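Local coordinates for protein transport protein HOFQ (Aggregatibacter actinomycetemcomitans, PDB 2Y3M) that probably serves as an outer-membrane secretin for DNA uptake in natural competence, with extra-membranous domains that bind DNA, at residues 8-13 and 70-75; 110-115 and 145-150; 115-120 and 140-145; 122-127 and 161-166. All blocks are in the same frame, centred on the assembly; numbering follows the deposited sequence.

Contact 1 of 4, residues 8-13 and 70-75; sequences FSIRLK and NGIYYF
F8 and Y74 meet through different first torsions: Y74 CG swings anti to its backbone N (175°), whereas F8 CG stays beside its own N (-67°). This sets Y74 CD1 over the centre of the F8 ring, 3.6 Å from F8 CE1. The rings are inclined by 39°, an oblique pair. I72 closes part of the F8 rim, with CG2 4.0 Å from F8 CD1 near the ring plane. On the reverse side of the ribbon, S9 CB abuts the edge of the F75 ring, 3.7 Å from CE1. At the antiparallel, hydrogen-bonded pair S9-Y73 the two bonds are unequal: Y73 N gives a straight bond to S9 O (2.7 Å), whereas the return from S9 N is bent and weak. Further along, the strands part and a water bridges them, accepting from R11 N (2.7 Å) and donating to G71 O (2.9 Å). A weak bond from N70 N to R11 O follows, and the pairing runs on through K13 and Q68. Strand 137-141 flanks 67-76, while M121 and T125 of helix 117-125 touch F8 and Y74. A strand of the second subunit pairs with 8-13, continuing the sheet across the interface, where R11 salt-bridges D35 of that subunit.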
loop_
_atom_site.group_PDB
_atom_site.type_symbol
_atom_site.label_atom_id
_atom_site.label_comp_id
_atom_site.label_asym_id
_atom_site.label_seq_id
_atom_site.Cartn_x
_atom_site.Cartn_y
_atom_site.Cartn_z
ATOM N N PHE B 8 4.119 24.219 -0.371
ATOM C CA PHE B 8 4.189 23.258 0.719
ATOM C C PHE B 8 4.856 21.994 0.187
ATOM O O PHE B 8 4.672 21.616 -0.971
ATOM C CB PHE B 8 2.797 22.954 1.274
ATOM C CG PHE B 8 2.152 24.124 1.974
ATOM C CD1 PHE B 8 2.382 24.353 3.331
ATOM C CD2 PHE B 8 1.313 24.997 1.277
ATOM C CE1 PHE B 8 1.787 25.434 3.986
ATOM C CE2 PHE B 8 0.715 26.082 1.919
ATOM C CZ PHE B 8 0.951 26.303 3.276
ATOM N N SER B 9 5.643 21.351 1.038
ATOM C CA SER B 9 6.427 20.192 0.642
ATOM C C SER B 9 6.378 19.134 1.726
ATOM O O SER B 9 6.508 19.446 2.907
ATOM C CB SER B 9 7.873 20.596 0.391
ATOM O OG SER B 9 8.529 19.618 -0.384
ATOM N N ILE B 10 6.182 17.884 1.320
ATOM C CA ILE B 10 6.190 16.771 2.261
ATOM C C ILE B 10 6.887 15.541 1.667
ATOM O O ILE B 10 6.700 15.196 0.495
ATOM C CB ILE B 10 4.762 16.447 2.784
ATOM C CG1 ILE B 10 4.812 15.388 3.898
ATOM C CG2 ILE B 10 3.838 16.052 1.634
ATOM C CD1 ILE B 10 3.486 15.156 4.602
ATOM N N ARG B 11 7.717 14.910 2.487
ATOM C CA ARG B 11 8.440 13.716 2.090
ATOM C C ARG B 11 7.723 12.472 2.611
ATOM O O ARG B 11 7.382 12.388 3.791
ATOM C CB ARG B 11 9.884 13.787 2.593
ATOM C CG ARG B 11 10.768 12.619 2.178
ATOM C CD ARG B 11 12.240 12.942 2.413
ATOM N NE ARG B 11 12.736 13.922 1.448
ATOM C CZ ARG B 11 13.433 13.616 0.356
ATOM N NH1 ARG B 11 13.731 12.351 0.083
ATOM N NH2 ARG B 11 13.840 14.575 -0.462
ATOM N N LEU B 12 7.470 11.528 1.711
ATOM C CA LEU B 12 6.922 10.226 2.074
ATOM C C LEU B 12 8.012 9.172 1.941
ATOM O O LEU B 12 8.555 8.957 0.855
ATOM C CB LEU B 12 5.717 9.855 1.192
ATOM C CG LEU B 12 4.447 10.723 1.157
ATOM C CD1 LEU B 12 3.363 10.033 0.333
ATOM C CD2 LEU B 12 3.926 11.025 2.553
ATOM N N LYS B 13 8.345 8.534 3.057
ATOM C CA LYS B 13 9.329 7.456 3.076
ATOM C C LYS B 13 8.595 6.119 3.151
ATOM O O LYS B 13 7.562 6.021 3.817
ATOM C CB LYS B 13 10.276 7.623 4.273
ATOM C CG LYS B 13 11.604 6.872 4.141
ATOM C CD LYS B 13 12.474 6.987 5.391
ATOM C CE LYS B 13 13.292 8.280 5.404
ATOM N NZ LYS B 13 14.413 8.244 6.396
ATOM N N ASN B 70 7.130 12.734 7.111
ATOM C CA ASN B 70 7.873 13.672 7.931
ATOM C C ASN B 70 7.120 15.002 7.953
ATOM O O ASN B 70 6.071 15.127 7.318
ATOM C CB ASN B 70 9.294 13.829 7.382
ATOM C CG ASN B 70 10.093 12.526 7.442
ATOM O OD1 ASN B 70 10.650 12.078 6.437
ATOM N ND2 ASN B 70 10.136 11.908 8.622
ATOM N N GLY B 71 7.630 15.986 8.685
ATOM C CA GLY B 71 6.977 17.293 8.754
ATOM C C GLY B 71 6.794 17.950 7.394
ATOM O O GLY B 71 7.495 17.622 6.434
ATOM N N ILE B 72 5.841 18.872 7.312
ATOM C CA ILE B 72 5.633 19.657 6.097
ATOM C C ILE B 72 6.610 20.836 6.062
ATOM O O ILE B 72 6.902 21.454 7.088
ATOM C CB ILE B 72 4.174 20.144 5.944
ATOM C CG1 ILE B 72 3.190 18.975 6.029
ATOM C CG2 ILE B 72 3.974 20.876 4.617
ATOM C CD1 ILE B 72 2.462 18.870 7.354
ATOM N N TYR B 73 7.124 21.121 4.870
ATOM C CA TYR B 73 8.096 22.177 4.666
ATOM C C TYR B 73 7.475 23.237 3.749
ATOM O O TYR B 73 6.951 22.912 2.686
ATOM C CB TYR B 73 9.373 21.560 4.072
ATOM C CG TYR B 73 10.598 22.452 3.987
ATOM C CD1 TYR B 73 11.041 23.195 5.086
ATOM C CD2 TYR B 73 11.348 22.514 2.809
ATOM C CE1 TYR B 73 12.186 24.004 5.001
ATOM C CE2 TYR B 73 12.492 23.315 2.712
ATOM C CZ TYR B 73 12.904 24.056 3.809
ATOM O OH TYR B 73 14.029 24.847 3.710
ATOM N N TYR B 74 7.501 24.496 4.181
ATOM C CA TYR B 74 6.941 25.603 3.398
ATOM C C TYR B 74 8.036 26.612 3.046
ATOM O O TYR B 74 8.623 27.242 3.925
ATOM C CB TYR B 74 5.778 26.267 4.152
ATOM C CG TYR B 74 5.209 27.503 3.480
ATOM C CD1 TYR B 74 4.354 27.400 2.373
ATOM C CD2 TYR B 74 5.522 28.775 3.956
ATOM C CE1 TYR B 74 3.836 28.548 1.757
ATOM C CE2 TYR B 74 5.014 29.923 3.350
ATOM C CZ TYR B 74 4.177 29.806 2.255
ATOM O OH TYR B 74 3.683 30.958 1.677
ATOM N N PHE B 75 8.310 26.749 1.750
ATOM C CA PHE B 75 9.443 27.540 1.276
ATOM C C PHE B 75 9.207 28.025 -0.150
ATOM O O PHE B 75 8.258 27.592 -0.809
ATOM C CB PHE B 75 10.733 26.705 1.351
ATOM C CG PHE B 75 10.816 25.606 0.319
ATOM C CD1 PHE B 75 10.007 24.474 0.412
ATOM C CD2 PHE B 75 11.709 25.705 -0.746
ATOM C CE1 PHE B 75 10.085 23.461 -0.543
ATOM C CE2 PHE B 75 11.797 24.697 -1.702
ATOM C CZ PHE B 75 10.983 23.573 -1.601
HETATM O O HOH W 1 8.939 16.664 4.158
#

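Contact 2 of 4, residues 110-115 and 145-150; sequences IKLHFA and NLLLIQ
The flat side-chain amide of N145 has L112 over one face and A115 at its edge. L112 CB and CD1 sit above that face, CB 3.5 Å from N145 ND2 and CD1 3.8 Å from N145 OD1, the side chains crossing at about a right angle. At the amide edge, ND2 donates to A115 O (2.6 Å), which lies only 9° out of the amide plane and in the carbonyl plane of A115. OD1, at the other corner, accepts from A117 N at the start of helix 117-125. The backbone of N145 adds a further tie on the L112 side, its O receiving L112 N at 3.2 Å. Strand pairing then takes over. I110 and L147 form a hydrogen-bonded antiparallel pair, with I110 N to L147 O at 2.6 Å and L147 N to I110 O at 2.8 Å. K111 and L146 lie side by side on their face of the sheet, K111 CG touching L146 CD2. On the face of I110 and L147, L112 CD1 from the loop after the strand meets L147 CD1 at 3.9 Å, in a layer also packed by I163 of helix 153-166 and M121 of helix 117-125. Because its NH2 group and its oxygen each have a backbone partner of matching polarity, the N145 amide is fixed in one orientation, and it ties the turn after strand 106-111 to the start of strand 146-151.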
loop_
_atom_site.group_PDB
_atom_site.type_symbol
_atom_site.label_atom_id
_atom_site.label_comp_id
_atom_site.label_asym_id
_atom_site.label_seq_id
_atom_site.Cartn_x
_atom_site.Cartn_y
_atom_site.Cartn_z
ATOM N N ILE B 110 7.931 27.776 17.497
ATOM C CA ILE B 110 6.675 28.133 18.128
ATOM C C ILE B 110 5.914 26.863 18.487
ATOM O O ILE B 110 5.637 26.021 17.632
ATOM C CB ILE B 110 5.863 29.118 17.257
ATOM C CG1 ILE B 110 6.702 30.382 17.008
ATOM C CG2 ILE B 110 4.563 29.499 17.949
ATOM C CD1 ILE B 110 6.341 31.151 15.767
ATOM N N LYS B 111 5.624 26.720 19.774
ATOM C CA LYS B 111 4.919 25.562 20.289
ATOM C C LYS B 111 3.460 25.940 20.469
ATOM O O LYS B 111 3.136 26.795 21.288
ATOM C CB LYS B 111 5.511 25.134 21.630
ATOM C CG LYS B 111 6.988 24.802 21.587
ATOM C CD LYS B 111 7.480 24.379 22.956
ATOM C CE LYS B 111 8.848 23.731 22.884
ATOM N NZ LYS B 111 9.237 23.162 24.215
ATOM N N LEU B 112 2.576 25.307 19.708
ATOM C CA LEU B 112 1.158 25.649 19.786
ATOM C C LEU B 112 0.468 24.959 20.952
ATOM O O LEU B 112 0.879 23.879 21.370
ATOM C CB LEU B 112 0.456 25.344 18.470
ATOM C CG LEU B 112 1.019 26.107 17.273
ATOM C CD1 LEU B 112 0.454 25.528 16.006
ATOM C CD2 LEU B 112 0.725 27.603 17.369
ATOM N N HIS B 113 -0.574 25.599 21.476
ATOM C CA HIS B 113 -1.285 25.094 22.653
ATOM C C HIS B 113 -2.763 24.814 22.383
ATOM O O HIS B 113 -3.381 24.016 23.089
ATOM C CB HIS B 113 -1.149 26.074 23.826
ATOM C CG HIS B 113 0.249 26.211 24.347
ATOM N ND1 HIS B 113 0.729 25.463 25.400
ATOM C CD2 HIS B 113 1.270 27.013 23.958
ATOM C CE1 HIS B 113 1.987 25.795 25.635
ATOM N NE2 HIS B 113 2.337 26.735 24.777
ATOM N N PHE B 114 -3.330 25.479 21.378
ATOM C CA PHE B 114 -4.767 25.362 21.117
ATOM C C PHE B 114 -5.108 25.079 19.656
ATOM O O PHE B 114 -6.028 24.317 19.370
ATOM C CB PHE B 114 -5.517 26.603 21.617
ATOM C CG PHE B 114 -5.336 26.867 23.088
ATOM C CD1 PHE B 114 -6.071 26.154 24.035
ATOM C CD2 PHE B 114 -4.427 27.826 23.530
ATOM C CE1 PHE B 114 -5.902 26.391 25.397
ATOM C CE2 PHE B 114 -4.250 28.073 24.891
ATOM C CZ PHE B 114 -4.989 27.355 25.825
ATOM N N ALA B 115 -4.363 25.691 18.743
ATOM C CA ALA B 115 -4.585 25.505 17.313
ATOM C C ALA B 115 -3.747 24.354 16.752
ATOM O O ALA B 115 -2.761 23.942 17.366
ATOM C CB ALA B 115 -4.283 26.804 16.561
ATOM N N ASN B 145 2.918 19.419 17.032
ATOM C CA ASN B 145 2.254 20.713 16.898
ATOM C C ASN B 145 3.210 21.900 17.056
ATOM O O ASN B 145 2.886 22.899 17.694
ATOM C CB ASN B 145 1.038 20.811 17.828
ATOM C CG ASN B 145 -0.087 21.635 17.230
ATOM O OD1 ASN B 145 -0.180 21.795 16.011
ATOM N ND2 ASN B 145 -0.952 22.158 18.087
ATOM N N LEU B 146 4.395 21.757 16.463
ATOM C CA LEU B 146 5.425 22.790 16.461
ATOM C C LEU B 146 5.414 23.532 15.131
ATOM O O LEU B 146 5.033 22.966 14.108
ATOM C CB LEU B 146 6.816 22.170 16.655
ATOM C CG LEU B 146 7.166 21.383 17.918
ATOM C CD1 LEU B 146 8.433 20.569 17.700
ATOM C CD2 LEU B 146 7.327 22.285 19.122
ATOM N N LEU B 147 5.838 24.794 15.160
ATOM C CA LEU B 147 6.115 25.571 13.953
ATOM C C LEU B 147 7.531 26.124 14.076
ATOM O O LEU B 147 7.883 26.729 15.090
ATOM C CB LEU B 147 5.130 26.732 13.805
ATOM C CG LEU B 147 3.773 26.580 13.113
ATOM C CD1 LEU B 147 2.776 27.566 13.701
ATOM C CD2 LEU B 147 3.880 26.807 11.628
ATOM N N LEU B 148 8.340 25.907 13.046
ATOM C CA LEU B 148 9.706 26.416 13.009
ATOM C C LEU B 148 9.809 27.398 11.845
ATOM O O LEU B 148 9.569 27.028 10.693
ATOM C CB LEU B 148 10.697 25.260 12.837
ATOM C CG LEU B 148 12.207 25.460 13.042
ATOM C CD1 LEU B 148 12.928 24.110 13.123
ATOM C CD2 LEU B 148 12.855 26.332 11.962
ATOM N N ILE B 149 10.163 28.645 12.147
ATOM C CA ILE B 149 10.260 29.679 11.123
ATOM C C ILE B 149 11.674 30.240 10.956
ATOM O O ILE B 149 12.376 30.494 11.935
ATOM C CB ILE B 149 9.223 30.825 11.353
ATOM C CG1 ILE B 149 9.429 31.951 10.327
ATOM C CG2 ILE B 149 9.263 31.324 12.794
ATOM C CD1 ILE B 149 8.367 33.016 10.340
ATOM N N GLN B 150 12.087 30.415 9.703
ATOM C CA GLN B 150 13.363 31.052 9.396
ATOM C C GLN B 150 13.184 32.132 8.337
ATOM O O GLN B 150 12.783 31.845 7.207
ATOM C CB GLN B 150 14.400 30.027 8.932
ATOM C CG GLN B 150 15.761 30.650 8.639
ATOM C CD GLN B 150 16.799 29.653 8.158
ATOM O OE1 GLN B 150 16.569 28.888 7.219
ATOM N NE2 GLN B 150 17.961 29.673 8.788
#

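Contact 3 of 4, residues 115-120 and 140-145; sequences AKASEV and FDDRSN
D142 reaches across to A117 and S118 with a side chain whose first torsion, chi1 -78°, carries CG off CB beside its own backbone N, anti to the carbonyl carbon. CG comes within 3.3 Å of S118 OG, and there the carboxylate divides its work. OD1 accepts the backbone N-H of S118 at 2.9 Å through its syn lone pair. A117 N is also near OD1, but the angle is too poor for a bond. OD2, again by the syn lone pair, takes the hydroxyl of S118 at 2.5 Å, and K116 CD passes 4.0 Å from the same OD2. The two oxygens thus grip one serine by its amide and its hydroxyl, with S118 OG placed between backbone N and carbonyl carbon (chi1 57°) to meet OD2. This is the start of helix 117-125, with K116 at the N-cap position, in the strand-helix-strand-strand-helix order of the secretin short domain. A negative carboxylate at this helix end probably benefits from the first-turn N-H groups, and K116 NZ, 5.6 Å from D142 OD2 and not in contact, may add a weak favourable charge. N145 takes the neighbouring N-H: A117 N donates to its OD1 at 2.8 Å, in the carbonyl plane of that amide. Deeper in, A117 CB packs 3.9 Å from F140 CD2, and S118 CA rests by F140 CE2, both oblique to the ring. L51 of the second subunit packs on S118 and F140. Within the turn, D141 OD1 accepts R143 N, an Asx turn, and R143 NH1 forms a salt bridge back to D141 OD2.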
loop_
_atom_site.group_PDB
_atom_site.type_symbol
_atom_site.label_atom_id
_atom_site.label_comp_id
_atom_site.label_asym_id
_atom_site.label_seq_id
_atom_site.Cartn_x
_atom_site.Cartn_y
_atom_site.Cartn_z
ATOM N N ALA B 115 -4.363 25.691 18.743
ATOM C CA ALA B 115 -4.585 25.505 17.313
ATOM C C ALA B 115 -3.747 24.354 16.752
ATOM O O ALA B 115 -2.761 23.942 17.366
ATOM C CB ALA B 115 -4.283 26.804 16.561
ATOM N N LYS B 116 -4.165 23.829 15.599
ATOM C CA LYS B 116 -3.338 22.923 14.801
ATOM C C LYS B 116 -2.413 23.735 13.895
ATOM O O LYS B 116 -2.849 24.704 13.261
ATOM C CB LYS B 116 -4.212 22.013 13.941
ATOM C CG LYS B 116 -4.542 20.667 14.564
ATOM C CD LYS B 116 -5.333 19.794 13.596
ATOM C CE LYS B 116 -6.813 20.163 13.582
ATOM N NZ LYS B 116 -7.559 19.424 12.522
ATOM N N ALA B 117 -1.144 23.326 13.836
ATOM C CA ALA B 117 -0.133 23.968 12.991
ATOM C C ALA B 117 -0.594 24.151 11.538
ATOM O O ALA B 117 -0.426 25.225 10.963
ATOM C CB ALA B 117 1.183 23.193 13.052
ATOM N N SER B 118 -1.200 23.111 10.968
ATOM C CA SER B 118 -1.688 23.148 9.588
ATOM C C SER B 118 -2.818 24.160 9.387
ATOM O O SER B 118 -2.874 24.825 8.354
ATOM C CB SER B 118 -2.132 21.760 9.135
ATOM O OG SER B 118 -3.125 21.252 10.004
ATOM N N GLU B 119 -3.699 24.282 10.380
ATOM C CA GLU B 119 -4.776 25.275 10.337
ATOM C C GLU B 119 -4.238 26.706 10.427
ATOM O O GLU B 119 -4.694 27.593 9.698
ATOM C CB GLU B 119 -5.826 25.018 11.426
ATOM C CG GLU B 119 -6.529 23.657 11.337
ATOM C CD GLU B 119 -7.357 23.471 10.068
ATOM O OE1 GLU B 119 -7.795 24.478 9.459
ATOM O OE2 GLU B 119 -7.579 22.301 9.681
ATOM N N VAL B 120 -3.262 26.917 11.309
ATOM C CA VAL B 120 -2.567 28.200 11.420
ATOM C C VAL B 120 -1.935 28.568 10.076
ATOM O O VAL B 120 -2.099 29.693 9.596
ATOM C CB VAL B 120 -1.486 28.175 12.524
ATOM C CG1 VAL B 120 -0.712 29.493 12.575
ATOM C CG2 VAL B 120 -2.116 27.890 13.872
ATOM N N PHE B 140 6.742 22.621 9.800
ATOM C CA PHE B 140 5.737 22.407 10.841
ATOM C C PHE B 140 5.216 20.980 10.873
ATOM O O PHE B 140 5.410 20.219 9.927
ATOM C CB PHE B 140 4.574 23.396 10.690
ATOM C CG PHE B 140 3.781 23.231 9.417
ATOM C CD1 PHE B 140 4.253 23.754 8.207
ATOM C CD2 PHE B 140 2.549 22.575 9.432
ATOM C CE1 PHE B 140 3.516 23.627 7.032
ATOM C CE2 PHE B 140 1.799 22.430 8.261
ATOM C CZ PHE B 140 2.282 22.957 7.053
ATOM N N ASP B 141 4.534 20.636 11.963
ATOM C CA ASP B 141 4.083 19.275 12.190
ATOM C C ASP B 141 2.898 19.274 13.146
ATOM O O ASP B 141 2.996 19.789 14.253
ATOM C CB ASP B 141 5.238 18.465 12.782
ATOM C CG ASP B 141 5.050 16.981 12.636
ATOM O OD1 ASP B 141 3.934 16.486 12.892
ATOM O OD2 ASP B 141 6.031 16.302 12.274
ATOM N N ASP B 142 1.784 18.682 12.725
ATOM C CA ASP B 142 0.585 18.588 13.572
ATOM C C ASP B 142 0.704 17.599 14.746
ATOM O O ASP B 142 -0.118 17.636 15.674
ATOM C CB ASP B 142 -0.647 18.242 12.726
ATOM C CG ASP B 142 -1.201 19.439 11.972
ATOM O OD1 ASP B 142 -0.691 20.564 12.147
ATOM O OD2 ASP B 142 -2.163 19.250 11.199
ATOM N N ARG B 143 1.709 16.720 14.700
ATOM C CA ARG B 143 1.917 15.716 15.752
ATOM C C ARG B 143 2.440 16.371 17.022
ATOM O O ARG B 143 1.770 16.371 18.053
ATOM C CB ARG B 143 2.913 14.643 15.316
ATOM C CG ARG B 143 2.491 13.759 14.173
ATOM C CD ARG B 143 3.627 12.804 13.873
ATOM N NE ARG B 143 3.442 12.071 12.624
ATOM C CZ ARG B 143 3.848 12.494 11.428
ATOM N NH1 ARG B 143 4.464 13.664 11.291
ATOM N NH2 ARG B 143 3.628 11.736 10.361
ATOM N N SER B 144 3.655 16.913 16.932
ATOM C CA SER B 144 4.263 17.668 18.018
ATOM C C SER B 144 3.661 19.068 18.079
ATOM O O SER B 144 3.859 19.797 19.047
ATOM C CB SER B 144 5.780 17.738 17.837
ATOM O OG SER B 144 6.124 18.258 16.567
ATOM N N ASN B 145 2.918 19.419 17.032
ATOM C CA ASN B 145 2.254 20.713 16.898
ATOM C C ASN B 145 3.210 21.900 17.056
ATOM O O ASN B 145 2.886 22.899 17.694
ATOM C CB ASN B 145 1.038 20.811 17.828
ATOM C CG ASN B 145 -0.087 21.635 17.230
ATOM O OD1 ASN B 145 -0.180 21.795 16.011
ATOM N ND2 ASN B 145 -0.952 22.158 18.087
#

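Contact 4 of 4, residues 122-127 and 161-166; sequences KSLTGG and KLIKEL
L124 and L162 pack closely between helices 117-125 and 153-166, the two helices of the strand-helix-strand-strand-helix unit of the secretin short domain; the extra-membranous domains of HofQ share their fold with type I KH domains. L124 carries the contact with both methyls. CD2 lies 3.5 Å from L162 CG and also touches L162 CD2, the two leucines sliding past each other in opposite directions. The same CD2 is 3.8 Å from L166 CD1, one helical turn further on. The L124 and I163 side chains cross at about a right angle, L124 CD1 meeting I163 CG1 at 3.8 Å and I163 CD1 at 4.0 Å. One leucine therefore spans three residues of the facing helix, and no hydrogen bond crosses between the segments. The rotamers explain the reach: L124 CG sits beside its own backbone N (chi1 -64°), while L162 CG is anti to its N (chi1 -170°), which turns its CG toward L124 CD2. In the next shell, V120, a turn earlier on helix 117-125, packs on both I163 and L166, and L112 from the turn after strand 106-111 lies against I163. L131 of the following loop touches L124. The helix ends soon after: G126 is the first residue to leave helical geometry. On another side of the helix K122 pairs with E119 and with D52 of the second subunit. At the solvent-facing margin S123 OG, a polar atom, rests against a methyl group, 3.5 Å from L166 CD2.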
loop_
_atom_site.group_PDB
_atom_site.type_symbol
_atom_site.label_atom_id
_atom_site.label_comp_id
_atom_site.label_asym_id
_atom_site.label_seq_id
_atom_site.Cartn_x
_atom_site.Cartn_y
_atom_site.Cartn_z
ATOM N N LYS B 122 -2.767 27.512 7.059
ATOM C CA LYS B 122 -3.805 27.853 6.086
ATOM C C LYS B 122 -4.277 29.290 6.274
ATOM O O LYS B 122 -4.469 30.021 5.307
ATOM C CB LYS B 122 -4.994 26.899 6.191
ATOM C CG LYS B 122 -4.719 25.503 5.685
ATOM C CD LYS B 122 -5.935 24.630 5.881
ATOM C CE LYS B 122 -5.531 23.206 6.187
ATOM N NZ LYS B 122 -6.711 22.385 6.581
ATOM N N SER B 123 -4.463 29.684 7.528
ATOM C CA SER B 123 -4.844 31.053 7.867
ATOM C C SER B 123 -3.755 32.049 7.448
ATOM O O SER B 123 -4.047 33.046 6.790
ATOM C CB SER B 123 -5.142 31.162 9.367
ATOM O OG SER B 123 -5.564 32.469 9.706
ATOM N N LEU B 124 -2.505 31.757 7.812
ATOM C CA LEU B 124 -1.364 32.621 7.485
ATOM C C LEU B 124 -1.115 32.778 5.984
ATOM O O LEU B 124 -0.767 33.864 5.526
ATOM C CB LEU B 124 -0.078 32.104 8.134
ATOM C CG LEU B 124 0.098 32.036 9.653
ATOM C CD1 LEU B 124 1.408 31.340 9.983
ATOM C CD2 LEU B 124 0.067 33.408 10.273
ATOM N N THR B 125 -1.269 31.690 5.233
ATOM C CA THR B 125 -0.952 31.687 3.806
ATOM C C THR B 125 -2.175 31.967 2.947
ATOM O O THR B 125 -2.041 32.222 1.749
ATOM C CB THR B 125 -0.307 30.363 3.353
ATOM O OG1 THR B 125 -1.164 29.269 3.700
ATOM C CG2 THR B 125 1.053 30.180 4.011
ATOM N N GLY B 126 -3.357 31.916 3.567
ATOM C CA GLY B 126 -4.614 32.330 2.932
ATOM C C GLY B 126 -4.613 33.823 2.658
ATOM O O GLY B 126 -3.976 34.595 3.381
ATOM N N GLY B 127 -5.331 34.230 1.615
ATOM C CA GLY B 127 -5.252 35.598 1.112
ATOM C C GLY B 127 -4.052 35.743 0.192
ATOM O O GLY B 127 -3.044 35.045 0.353
ATOM N N LYS B 161 4.227 36.865 16.215
ATOM C CA LYS B 161 3.123 37.576 16.843
ATOM C C LYS B 161 1.776 37.127 16.275
ATOM O O LYS B 161 0.840 36.867 17.025
ATOM C CB LYS B 161 3.307 39.093 16.732
ATOM C CG LYS B 161 4.339 39.654 17.714
ATOM C CD LYS B 161 4.622 41.137 17.468
ATOM C CE LYS B 161 3.591 42.032 18.131
ATOM N NZ LYS B 161 3.733 42.039 19.621
ATOM N N LEU B 162 1.690 37.016 14.954
ATOM C CA LEU B 162 0.455 36.571 14.304
ATOM C C LEU B 162 0.047 35.150 14.733
ATOM O O LEU B 162 -1.135 34.881 14.968
ATOM C CB LEU B 162 0.597 36.667 12.788
ATOM C CG LEU B 162 -0.612 36.485 11.866
ATOM C CD1 LEU B 162 -1.873 37.203 12.344
ATOM C CD2 LEU B 162 -0.218 36.943 10.468
ATOM N N ILE B 163 1.033 34.264 14.861
ATOM C CA ILE B 163 0.787 32.878 15.247
ATOM C C ILE B 163 0.240 32.790 16.666
ATOM O O ILE B 163 -0.679 32.013 16.932
ATOM C CB ILE B 163 2.052 32.010 15.087
ATOM C CG1 ILE B 163 2.312 31.749 13.602
ATOM C CG2 ILE B 163 1.915 30.690 15.853
ATOM C CD1 ILE B 163 3.711 31.282 13.288
ATOM N N LYS B 164 0.791 33.606 17.560
ATOM C CA LYS B 164 0.356 33.630 18.949
ATOM C C LYS B 164 -1.055 34.189 19.140
ATOM O O LYS B 164 -1.733 33.834 20.106
ATOM C CB LYS B 164 1.386 34.346 19.828
ATOM C CG LYS B 164 2.652 33.507 20.036
ATOM C CD LYS B 164 3.520 34.006 21.175
ATOM C CE LYS B 164 4.582 32.961 21.509
ATOM N NZ LYS B 164 5.555 33.430 22.532
ATOM N N GLU B 165 -1.499 35.041 18.215
ATOM C CA GLU B 165 -2.887 35.508 18.216
ATOM C C GLU B 165 -3.837 34.422 17.727
ATOM O O GLU B 165 -4.962 34.310 18.211
ATOM C CB GLU B 165 -3.066 36.775 17.366
ATOM C CG GLU B 165 -2.465 38.047 17.957
ATOM C CD GLU B 165 -2.700 38.207 19.465
ATOM O OE1 GLU B 165 -3.835 37.985 19.954
ATOM O OE2 GLU B 165 -1.732 38.576 20.157
ATOM N N LEU B 166 -3.374 33.630 16.765
ATOM C CA LEU B 166 -4.186 32.567 16.179
ATOM C C LEU B 166 -4.238 31.330 17.069
ATOM O O LEU B 166 -5.106 30.471 16.897
ATOM C CB LEU B 166 -3.653 32.188 14.795
ATOM C CG LEU B 166 -3.854 33.156 13.626
ATOM C CD1 LEU B 166 -2.934 32.768 12.479
ATOM C CD2 LEU B 166 -5.304 33.186 13.167
#

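In the fold
Contacts 1, 2 and 3 reach the same antiparallel sheet. Contact 1 meets contact 3 through a probable hydrogen bond, I72 O to F140 N (3.0 Å), and contact 3 meets contact 2 at L146 O to D141 N (3.2 Å); contacts 2 and 3 share A115 and N145, their centres about 6 Å apart. The nearest atoms of contacts 1 and 2 are about 6 Å apart. Contact 4 joins the two helices packed on the sheet: I163 CG2 packs 3.6 Å from I110 CG2 of contact 2, and T125 CG2 3.6 Å from Y74 OH of contact 1. Contact 3 is nested inside contact 2's loop; contact 4's segments alternate with those of both along the chain.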